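Local coordinates for protein tannase (Fusobacterium nucleatum subsp. nucleatum ATCC 25586, PDB 6YQ4) that hydrolyses gallotannins as a tannase, probably through an alpha/beta-hydrolase-type domain, and carries a bound magnesium ion, at residues T447-P452 and F468-G473. Numbering follows the deposited sequence.
Sequences TSLAIP and FAAPWG
The ring of F468 receives P452 and L449 at an oblique angle, through the bonded atoms CE1 and CZ. CE1 of F468 lies 4.1 Å from CB of P452, while CZ of F468 lies 4.2 Å from CD1 of L449. Here the C-terminal end of a strand meets the N-terminal part of the helix of a beta-alpha-beta unit (strand 435-439, helix 450-461, strand 465-469) at the border of a mixed sheet, consistent with the alpha/beta-hydrolase fold. It illustrates how a crossover helix is seated on the strand that follows it: the two are joined by apolar side chains, with no hydrogen bond between 447-452 and 468-473. CB of F468 points toward 447-452, and with CG anti to the backbone N (chi1 175°) the ring is carried on to P452 and L449; I306 of helix 298-316 and I438 of strand 435-439 also touch this side chain. L449, where the chain leads into the helix, reaches across with its CG likewise anti to N (chi1 178°), and its CD1 serves both F468 and A470. The leucine side chain lies near, without touching, S166, H476 and D444, whose geometry is consistent with a Ser-His-Asp triad. On the helix side, S448 OG accepts a weak capping bond from A450 N. Beyond the end of the strand, the methyl CB of A470 rests 4.2 Å from CD1 of L449.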
loop_
_atom_site.group_PDB
_atom_site.type_symbol
_atom_site.label_atom_id
_atom_site.label_comp_id
_atom_site.label_asym_id
_atom_site.label_seq_id
_atom_site.Cartn_x
_atom_site.Cartn_y
_atom_site.Cartn_z
ATOM N N THR A 447 1.297 -6.239 9.123
ATOM C CA THR A 447 0.961 -5.054 9.891
ATOM C C THR A 447 -0.325 -5.339 10.650
ATOM O O THR A 447 -1.040 -6.299 10.362
ATOM C CB THR A 447 0.807 -3.803 9.014
ATOM O OG1 THR A 447 0.683 -2.658 9.858
ATOM C CG2 THR A 447 -0.416 -3.893 8.114
ATOM N N SER A 448 -0.577 -4.519 11.653
ATOM C CA SER A 448 -1.800 -4.626 12.429
ATOM C C SER A 448 -3.024 -4.324 11.566
ATOM O O SER A 448 -3.028 -3.367 10.794
ATOM C CB SER A 448 -1.727 -3.648 13.594
ATOM O OG SER A 448 -2.755 -3.898 14.514
ATOM N N LEU A 449 -4.076 -5.144 11.695
ATOM C CA LEU A 449 -5.348 -4.802 11.050
ATOM C C LEU A 449 -5.887 -3.447 11.528
ATOM O O LEU A 449 -6.700 -2.822 10.837
ATOM C CB LEU A 449 -6.384 -5.898 11.320
ATOM C CG LEU A 449 -7.804 -5.714 10.782
ATOM C CD1 LEU A 449 -7.824 -5.824 9.264
ATOM C CD2 LEU A 449 -8.730 -6.737 11.384
ATOM N N ALA A 450 -5.423 -2.979 12.686
ATOM C CA ALA A 450 -5.820 -1.675 13.196
ATOM C C ALA A 450 -5.440 -0.550 12.245
ATOM O O ALA A 450 -6.115 0.484 12.218
ATOM C CB ALA A 450 -5.182 -1.456 14.573
ATOM N N ILE A 451 -4.382 -0.732 11.455
ATOM C CA ILE A 451 -3.794 0.346 10.660
ATOM C C ILE A 451 -4.628 0.582 9.402
ATOM O O ILE A 451 -5.027 1.731 9.152
ATOM C CB ILE A 451 -2.318 0.064 10.304
ATOM C CG1 ILE A 451 -1.412 0.209 11.527
ATOM C CG2 ILE A 451 -1.843 1.040 9.208
ATOM C CD1 ILE A 451 -1.086 1.686 11.851
ATOM N N PRO A 452 -4.893 -0.428 8.562
ATOM C CA PRO A 452 -5.817 -0.184 7.445
ATOM C C PRO A 452 -7.224 0.177 7.908
ATOM O O PRO A 452 -7.874 1.011 7.259
ATOM C CB PRO A 452 -5.800 -1.507 6.645
ATOM C CG PRO A 452 -5.286 -2.566 7.608
ATOM C CD PRO A 452 -4.330 -1.801 8.518
ATOM N N PHE A 468 -14.054 -1.622 2.204
ATOM C CA PHE A 468 -13.063 -2.205 3.101
ATOM C C PHE A 468 -13.550 -3.548 3.605
ATOM O O PHE A 468 -14.721 -3.702 3.960
ATOM C CB PHE A 468 -12.780 -1.299 4.290
ATOM C CG PHE A 468 -11.834 -1.901 5.326
ATOM C CD1 PHE A 468 -10.554 -2.275 4.990
ATOM C CD2 PHE A 468 -12.221 -2.031 6.645
ATOM C CE1 PHE A 468 -9.677 -2.801 5.948
ATOM C CE2 PHE A 468 -11.340 -2.571 7.615
ATOM C CZ PHE A 468 -10.070 -2.957 7.257
ATOM N N ALA A 469 -12.625 -4.500 3.669
ATOM C CA ALA A 469 -12.900 -5.909 3.893
ATOM C C ALA A 469 -11.606 -6.589 4.329
ATOM O O ALA A 469 -10.518 -6.252 3.848
ATOM C CB ALA A 469 -13.441 -6.580 2.624
ATOM N N ALA A 470 -11.737 -7.556 5.232
ATOM C CA ALA A 470 -10.632 -8.422 5.652
ATOM C C ALA A 470 -10.964 -9.830 5.185
ATOM O O ALA A 470 -11.627 -10.591 5.900
ATOM C CB ALA A 470 -10.422 -8.372 7.160
ATOM N N PRO A 471 -10.546 -10.208 3.981
ATOM C CA PRO A 471 -10.913 -11.526 3.444
ATOM C C PRO A 471 -10.355 -12.662 4.297
ATOM O O PRO A 471 -9.175 -12.680 4.647
ATOM C CB PRO A 471 -10.292 -11.517 2.042
ATOM C CG PRO A 471 -10.028 -10.070 1.740
ATOM C CD PRO A 471 -9.727 -9.425 3.042
ATOM N N TRP A 472 -11.215 -13.627 4.592
ATOM C CA TRP A 472 -10.886 -14.743 5.470
ATOM C C TRP A 472 -9.782 -15.628 4.896
ATOM O O TRP A 472 -9.711 -15.880 3.686
ATOM C CB TRP A 472 -12.144 -15.588 5.717
ATOM C CG TRP A 472 -11.903 -16.671 6.707
ATOM C CD1 TRP A 472 -11.629 -17.992 6.443
ATOM C CD2 TRP A 472 -11.896 -16.534 8.133
ATOM N NE1 TRP A 472 -11.458 -18.684 7.627
ATOM C CE2 TRP A 472 -11.616 -17.812 8.675
ATOM C CE3 TRP A 472 -12.112 -15.459 9.008
ATOM C CZ2 TRP A 472 -11.534 -18.034 10.049
ATOM C CZ3 TRP A 472 -12.031 -15.680 10.360
ATOM C CH2 TRP A 472 -11.733 -16.962 10.873
ATOM N N GLY A 473 -8.933 -16.128 5.789
ATOM C CA GLY A 473 -7.871 -17.035 5.407
ATOM C C GLY A 473 -6.830 -16.444 4.488
ATOM O O GLY A 473 -6.108 -17.194 3.822
#